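PDB 6K5J: GH3 beta-N-acetylglucosaminidase, which hydrolyses terminal beta-linked N-acetylglucosamine residues from its substrates, as a beta-N-acetylglucosaminidase of glycoside hydrolase family 3. Local coordinates for residues N249-L254 with A291-I296; Q478-S483 with V496-A501; N146-V151 with G188-D193. All blocks are in the same frame, centred on the assembly; numbering follows the deposited sequence.

Along the chain interaction 3 comes first, interaction 1 follows and interaction 2 comes last, each closing before the next opens. Interactions 3 and 1 both lie in the family 3 N-terminal TIM-barrel region, their centres about 23 Å apart: interaction 3 joins two loops that follow strands 132-133 and 178-184, whereas interaction 1 packs helix 249-258 against the end of helix 281-291. Interaction 2 pairs two strands of the six-stranded mixed sheet, its centre about 45 Å from that of interaction 1 and beyond the centre of the chain. Interaction 3 sits between, its nearest atoms about 8 Å from interaction 2; its loops lie where the barrel approaches that sheet, beside the bound N-acetylglucosamine, probably at the active site.

Interaction 1: residues N249-L254 with A291-I296; sequences NVIEGL and AGADLI
The Schellman motif at Gly292, which ends helix 281-291, is packed against Ile251 and Glu252 of helix 249-258. The carbonyl of Ala291 points at the neighbouring helix: its O takes a weak, bent hydrogen bond from Glu252 N at 3.2 Å (134° at the hydrogen) and also lies 3.2 Å from Ile251 CB. Because the CG2 branch of Ile251 extends anti to the backbone N, it presses on Gly292, with CG2 a tight 3.5 Å from CA. There is no room for a CB at Gly292 beside this methyl, and at its phi of 133° a CB would also meet the preceding carbonyl O. The CD1 end of Ile251 reaches Ala291 CB at 4.1 Å. Both helices belong to the TIM-barrel region, with strand 264-266 and the short helix 273-276 between them in the chain, and the segment after Gly292 leads into strand 296-298. Glu252 folds back at its second torsion (-62°), bringing OE2 to 3.3 Å from Gly292 CA. That carboxylate has its main partner in Arg328, a salt bridge from outside the two segments. Arg256, one turn further along helix 249-258, donates to Gly292 O and pairs with the carboxylate of Asp294.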
# COMPACT_ATOMS: atom_id res chain seq x y z
N ASN A 249 -1.40 24.02 -10.67
CA ASN A 249 0.03 24.26 -10.47
C ASN A 249 0.80 22.96 -10.27
O ASN A 249 1.90 22.79 -10.81
CB ASN A 249 0.25 25.17 -9.27
CG ASN A 249 0.13 26.64 -9.63
OD1 ASN A 249 -0.46 26.98 -10.65
ND2 ASN A 249 0.68 27.50 -8.79
N VAL A 250 0.24 22.03 -9.49
CA VAL A 250 0.94 20.77 -9.23
C VAL A 250 0.84 19.83 -10.42
O VAL A 250 1.83 19.18 -10.80
CB VAL A 250 0.40 20.10 -7.95
CG1 VAL A 250 1.12 18.77 -7.70
CG2 VAL A 250 0.57 21.03 -6.75
N ILE A 251 -0.34 19.71 -11.04
CA ILE A 251 -0.52 18.69 -12.06
C ILE A 251 -0.12 19.23 -13.44
O ILE A 251 0.85 18.76 -14.03
CB ILE A 251 -1.96 18.14 -12.07
CG1 ILE A 251 -2.28 17.49 -10.72
CG2 ILE A 251 -2.12 17.12 -13.17
CD1 ILE A 251 -3.68 16.91 -10.63
N GLU A 252 -0.88 20.20 -13.97
CA GLU A 252 -0.52 20.73 -15.28
C GLU A 252 0.85 21.40 -15.25
O GLU A 252 1.65 21.24 -16.17
CB GLU A 252 -1.56 21.73 -15.78
CG GLU A 252 -2.86 21.12 -16.31
CD GLU A 252 -2.68 20.21 -17.52
OE1 GLU A 252 -1.60 20.20 -18.14
OE2 GLU A 252 -3.66 19.50 -17.86
N GLY A 253 1.12 22.16 -14.20
CA GLY A 253 2.36 22.91 -14.13
C GLY A 253 3.57 22.04 -13.87
O GLY A 253 4.48 21.96 -14.69
N LEU A 254 3.57 21.36 -12.72
CA LEU A 254 4.77 20.66 -12.28
C LEU A 254 4.88 19.28 -12.92
O LEU A 254 5.91 18.95 -13.52
CB LEU A 254 4.76 20.57 -10.76
CG LEU A 254 5.83 19.78 -10.02
CD1 LEU A 254 7.21 20.34 -10.30
CD2 LEU A 254 5.53 19.81 -8.52
N ALA A 291 -7.57 20.55 -13.09
CA ALA A 291 -6.19 20.64 -12.64
C ALA A 291 -5.24 19.83 -13.52
O ALA A 291 -4.04 20.13 -13.53
CB ALA A 291 -6.07 20.18 -11.18
N GLY A 292 -5.73 18.81 -14.23
CA GLY A 292 -4.88 18.03 -15.11
C GLY A 292 -5.02 16.52 -14.99
O GLY A 292 -4.37 15.79 -15.75
N ALA A 293 -5.86 16.02 -14.08
CA ALA A 293 -6.02 14.58 -13.90
C ALA A 293 -6.82 13.97 -15.05
O ALA A 293 -7.68 14.62 -15.66
CB ALA A 293 -6.71 14.27 -12.57
N ASP A 294 -6.56 12.69 -15.31
CA ASP A 294 -7.29 11.93 -16.32
C ASP A 294 -8.32 10.99 -15.75
O ASP A 294 -9.35 10.75 -16.38
CB ASP A 294 -6.32 11.07 -17.16
CG ASP A 294 -5.20 11.87 -17.73
OD1 ASP A 294 -5.50 12.84 -18.46
OD2 ASP A 294 -4.03 11.54 -17.44
N LEU A 295 -8.03 10.39 -14.59
CA LEU A 295 -8.83 9.30 -14.08
C LEU A 295 -9.27 9.65 -12.66
O LEU A 295 -8.43 9.83 -11.78
CB LEU A 295 -8.06 7.98 -14.10
CG LEU A 295 -8.87 6.72 -13.79
CD1 LEU A 295 -10.06 6.54 -14.76
CD2 LEU A 295 -7.97 5.48 -13.81
N ILE A 296 -10.58 9.72 -12.47
CA ILE A 296 -11.21 10.12 -11.21
C ILE A 296 -11.56 8.85 -10.44
O ILE A 296 -12.36 8.04 -10.90
CB ILE A 296 -12.49 10.94 -11.48
CG1 ILE A 296 -12.19 12.21 -12.27
CG2 ILE A 296 -13.26 11.20 -10.19
CD1 ILE A 296 -10.97 12.97 -11.86
O HOH W 1 -3.99 17.14 -18.39

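Interaction 2: residues Q478-S483 with V496-A501; sequences QLIVAS and VKTFFA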
# COMPACT_ATOMS: atom_id res chain seq x y z
N GLN A 478 13.84 -11.67 30.58
CA GLN A 478 14.74 -11.38 29.46
C GLN A 478 13.84 -11.06 28.27
O GLN A 478 13.27 -11.96 27.65
CB GLN A 478 15.68 -12.54 29.17
CG GLN A 478 16.74 -12.77 30.25
CD GLN A 478 16.21 -13.53 31.45
OE1 GLN A 478 15.63 -14.62 31.30
NE2 GLN A 478 16.38 -12.97 32.64
N LEU A 479 13.69 -9.77 27.98
CA LEU A 479 12.72 -9.27 27.01
C LEU A 479 13.42 -8.92 25.70
O LEU A 479 14.42 -8.20 25.70
CB LEU A 479 12.01 -8.03 27.55
CG LEU A 479 11.12 -7.28 26.55
CD1 LEU A 479 9.90 -8.13 26.22
CD2 LEU A 479 10.70 -5.92 27.12
N ILE A 480 12.89 -9.44 24.59
CA ILE A 480 13.24 -9.00 23.24
C ILE A 480 11.99 -8.38 22.63
O ILE A 480 10.89 -8.95 22.74
CB ILE A 480 13.74 -10.16 22.36
CG1 ILE A 480 15.06 -10.73 22.89
CG2 ILE A 480 13.89 -9.73 20.89
CD1 ILE A 480 15.43 -12.07 22.23
N VAL A 481 12.13 -7.24 21.97
CA VAL A 481 11.04 -6.63 21.22
C VAL A 481 11.38 -6.68 19.74
O VAL A 481 12.50 -6.36 19.34
CB VAL A 481 10.77 -5.19 21.70
CG1 VAL A 481 9.59 -4.57 20.93
CG2 VAL A 481 10.48 -5.18 23.19
N ALA A 482 10.41 -7.11 18.93
CA ALA A 482 10.54 -7.13 17.48
C ALA A 482 9.33 -6.41 16.90
O ALA A 482 8.20 -6.86 17.09
CB ALA A 482 10.64 -8.56 16.95
N SER A 483 9.57 -5.30 16.21
CA SER A 483 8.46 -4.53 15.65
C SER A 483 8.04 -5.16 14.33
O SER A 483 8.88 -5.46 13.48
CB SER A 483 8.85 -3.06 15.45
OG SER A 483 10.09 -2.94 14.77
N VAL A 496 13.72 -0.73 26.80
CA VAL A 496 13.95 -1.98 26.08
C VAL A 496 15.43 -2.11 25.76
O VAL A 496 16.06 -1.15 25.31
CB VAL A 496 13.06 -2.02 24.83
CG1 VAL A 496 13.52 -3.09 23.85
CG2 VAL A 496 11.62 -2.24 25.22
N LYS A 497 15.99 -3.30 26.00
CA LYS A 497 17.41 -3.51 25.76
C LYS A 497 17.72 -4.09 24.38
O LYS A 497 18.82 -3.87 23.87
CB LYS A 497 18.00 -4.44 26.83
CG LYS A 497 18.11 -3.81 28.20
CD LYS A 497 18.66 -4.83 29.21
CE LYS A 497 18.24 -4.48 30.64
NZ LYS A 497 18.26 -5.67 31.51
N THR A 498 16.79 -4.83 23.79
CA THR A 498 16.99 -5.52 22.52
C THR A 498 15.78 -5.26 21.64
O THR A 498 14.66 -5.63 22.01
CB THR A 498 17.18 -7.02 22.72
OG1 THR A 498 18.20 -7.25 23.71
CG2 THR A 498 17.58 -7.71 21.42
N PHE A 499 16.00 -4.63 20.48
CA PHE A 499 14.91 -4.22 19.60
C PHE A 499 15.27 -4.57 18.16
O PHE A 499 16.30 -4.13 17.65
CB PHE A 499 14.63 -2.71 19.73
CG PHE A 499 13.46 -2.24 18.91
CD1 PHE A 499 13.63 -1.88 17.57
CD2 PHE A 499 12.19 -2.17 19.46
CE1 PHE A 499 12.55 -1.45 16.80
CE2 PHE A 499 11.10 -1.74 18.71
CZ PHE A 499 11.28 -1.37 17.35
N PHE A 500 14.39 -5.33 17.51
CA PHE A 500 14.50 -5.68 16.10
C PHE A 500 13.39 -4.99 15.32
O PHE A 500 12.32 -4.69 15.86
CB PHE A 500 14.37 -7.19 15.89
CG PHE A 500 15.49 -8.00 16.46
CD1 PHE A 500 15.45 -8.44 17.78
CD2 PHE A 500 16.59 -8.35 15.68
CE1 PHE A 500 16.47 -9.19 18.32
CE2 PHE A 500 17.63 -9.09 16.21
CZ PHE A 500 17.57 -9.52 17.53
N ALA A 501 13.62 -4.79 14.02
CA ALA A 501 12.57 -4.36 13.10
C ALA A 501 12.37 -5.41 12.03
O ALA A 501 13.33 -5.84 11.38
CB ALA A 501 12.90 -3.00 12.46
O HOH W 2 14.36 -5.45 26.84
O HOH W 3 17.06 -8.43 25.87
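A chi1 of -179° turns Val481 CG1 to the side opposite the main-chain N, and Phe499 places its ring likewise (-176°), which puts the methyl beside the ring, Val481 CG1 to Phe499 CD2 3.8 Å, the two side chains slanting across each other. The second methyl of Val481, CG2, meets Val496 CG1 at 3.7 Å, those side chains crossing at about a right angle. Further along the same face the hydroxyl of Ser483 nears the far end of the ring, OG to Phe499 CZ 3.2 Å. Beneath these side chains strands 478-483 and 499-501 run parallel, 19° apart, in the mixed sheet of the alpha/beta domain; the intervening 484-495 contains neither helix nor strand. Three nearly straight bonds join the backbones: Val481 N to Thr498 O, Phe500 N to Val481 O at 2.8 Å and in the carbonyl plane, and Ser483 N to Phe500 O, also 2.8 Å but with the donor tilted out of the Phe500 carbonyl plane. The other face carries Ile480, Ala482 and Phe500. Here Ile480 CG2 sits at the edge of the Phe500 ring, 3.7 Å from CE1, while Ala482 CB rests by Phe500 CB. Helix 507-517 packs over this face, and Phe382 meets the Phe500 ring edge-to-face; helix 462-472 packs against Val481 and Val496 on the first. Before the direct pairing begins, water stands in: Leu479 O accepts from two waters, one of which takes the N-H of Lys497 while the other is hydrogen-bonded to Thr498 OG1 at 2.7 Å.

Interaction 3: residues N146-V151 with G188-D193; sequences NPVIGV and GDTGED
Asn146 fills the tight end of this contact, its amide wedged against the backbone turn 188-190. With CG anti to the backbone N (chi1 -170°), the side chain sends ND2 to Gly188 O at 2.9 Å; the oxygen lies in the plane of the amide, although the N-H arrives from above the plane of the Gly188 carbonyl. Across the amide, Thr190 O comes within 3.3 Å of Asn146 CG. The amide oxygen turns back on its own loop and is gripped twice, by Val148 N in its carbonyl plane and by Ile149 N from above it, both at 2.9 Å: the first closes an Asx turn, and the two together make an Asx motif. Together with a further bond from ND2 to His187 O, this fixes the amide's rotation. Replacing this side chain with an alanine's methyl removes the amide, which is likely to leave Gly188 O and the N-H groups of Val148 and Ile149 without these mates and let the two loops shift against each other. The other end is looser and open to solvent: the exposed Pro147 only lays its ring along the Gly191-Glu192 backbone, CD to Gly191 O 3.5 Å. Beyond it Val148 crosses Asp193 at about a right angle, CG2 to OD1 3.4 Å, and also touches a bound N-acetylglucosamine. Asp193 OD1 accepts its hydrogen bond from His195 ND1. This Asp-Ser-His sequence, on a loop after strand 178-184 of the TIM barrel, is consistent with the Asp-His dyad that supplies the acid/base in family 3 beta-N-acetylglucosaminidases.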
# COMPACT_ATOMS: atom_id res chain seq x y z
N ASN A 146 4.78 9.97 10.59
CA ASN A 146 3.82 9.90 9.49
C ASN A 146 2.77 8.83 9.78
O ASN A 146 3.11 7.64 9.93
CB ASN A 146 4.52 9.60 8.17
CG ASN A 146 3.58 9.75 6.97
OD1 ASN A 146 2.44 9.29 6.98
ND2 ASN A 146 4.07 10.42 5.93
N PRO A 147 1.49 9.19 9.91
CA PRO A 147 0.47 8.22 10.33
C PRO A 147 -0.15 7.41 9.20
O PRO A 147 -0.95 6.52 9.49
CB PRO A 147 -0.59 9.11 10.97
CG PRO A 147 -0.57 10.35 10.11
CD PRO A 147 0.92 10.55 9.77
N VAL A 148 0.18 7.69 7.94
CA VAL A 148 -0.48 7.01 6.83
C VAL A 148 0.50 6.28 5.91
O VAL A 148 0.09 5.31 5.26
CB VAL A 148 -1.36 8.00 6.03
CG1 VAL A 148 -0.52 9.10 5.43
CG2 VAL A 148 -2.17 7.27 4.94
N ILE A 149 1.77 6.68 5.85
CA ILE A 149 2.73 6.00 4.99
C ILE A 149 3.47 4.93 5.80
O ILE A 149 3.12 3.75 5.74
CB ILE A 149 3.68 7.01 4.33
CG1 ILE A 149 2.87 8.08 3.58
CG2 ILE A 149 4.69 6.31 3.38
CD1 ILE A 149 1.90 7.52 2.49
N GLY A 150 4.48 5.33 6.59
CA GLY A 150 5.15 4.35 7.44
C GLY A 150 5.82 3.28 6.59
O GLY A 150 6.53 3.59 5.63
N VAL A 151 5.56 2.00 6.90
CA VAL A 151 6.24 0.91 6.19
C VAL A 151 5.78 0.77 4.74
O VAL A 151 6.30 -0.07 3.99
CB VAL A 151 6.06 -0.45 6.91
CG1 VAL A 151 6.66 -0.41 8.32
CG2 VAL A 151 4.59 -0.86 6.93
N GLY A 188 5.34 11.56 2.05
CA GLY A 188 6.15 10.96 3.11
C GLY A 188 6.43 11.86 4.30
O GLY A 188 6.72 11.36 5.39
N ASP A 189 6.35 13.18 4.12
CA ASP A 189 6.69 14.13 5.18
C ASP A 189 5.51 14.44 6.09
O ASP A 189 5.73 14.98 7.19
CB ASP A 189 7.24 15.42 4.53
CG ASP A 189 7.71 16.46 5.55
OD1 ASP A 189 8.83 16.33 6.07
OD2 ASP A 189 6.96 17.44 5.81
N THR A 190 4.29 14.07 5.71
CA THR A 190 3.10 14.56 6.40
C THR A 190 2.99 14.00 7.81
O THR A 190 3.15 12.80 8.02
CB THR A 190 1.82 14.20 5.63
OG1 THR A 190 1.73 12.78 5.47
CG2 THR A 190 1.80 14.88 4.26
N GLY A 191 2.71 14.88 8.77
CA GLY A 191 2.28 14.43 10.08
C GLY A 191 0.80 14.16 10.20
O GLY A 191 0.34 13.69 11.25
N GLU A 192 0.03 14.44 9.15
CA GLU A 192 -1.40 14.23 9.15
C GLU A 192 -1.80 13.30 8.01
O GLU A 192 -1.09 13.18 7.01
CB GLU A 192 -2.16 15.55 9.04
CG GLU A 192 -2.00 16.43 10.27
CD GLU A 192 -2.95 17.59 10.24
OE1 GLU A 192 -2.64 18.58 9.55
OE2 GLU A 192 -4.02 17.50 10.88
N ASP A 193 -2.95 12.67 8.17
CA ASP A 193 -3.44 11.63 7.27
C ASP A 193 -4.51 12.24 6.37
O ASP A 193 -5.50 12.78 6.87
CB ASP A 193 -3.99 10.46 8.08
CG ASP A 193 -4.48 9.31 7.22
OD1 ASP A 193 -4.61 9.47 5.99
OD2 ASP A 193 -4.77 8.23 7.80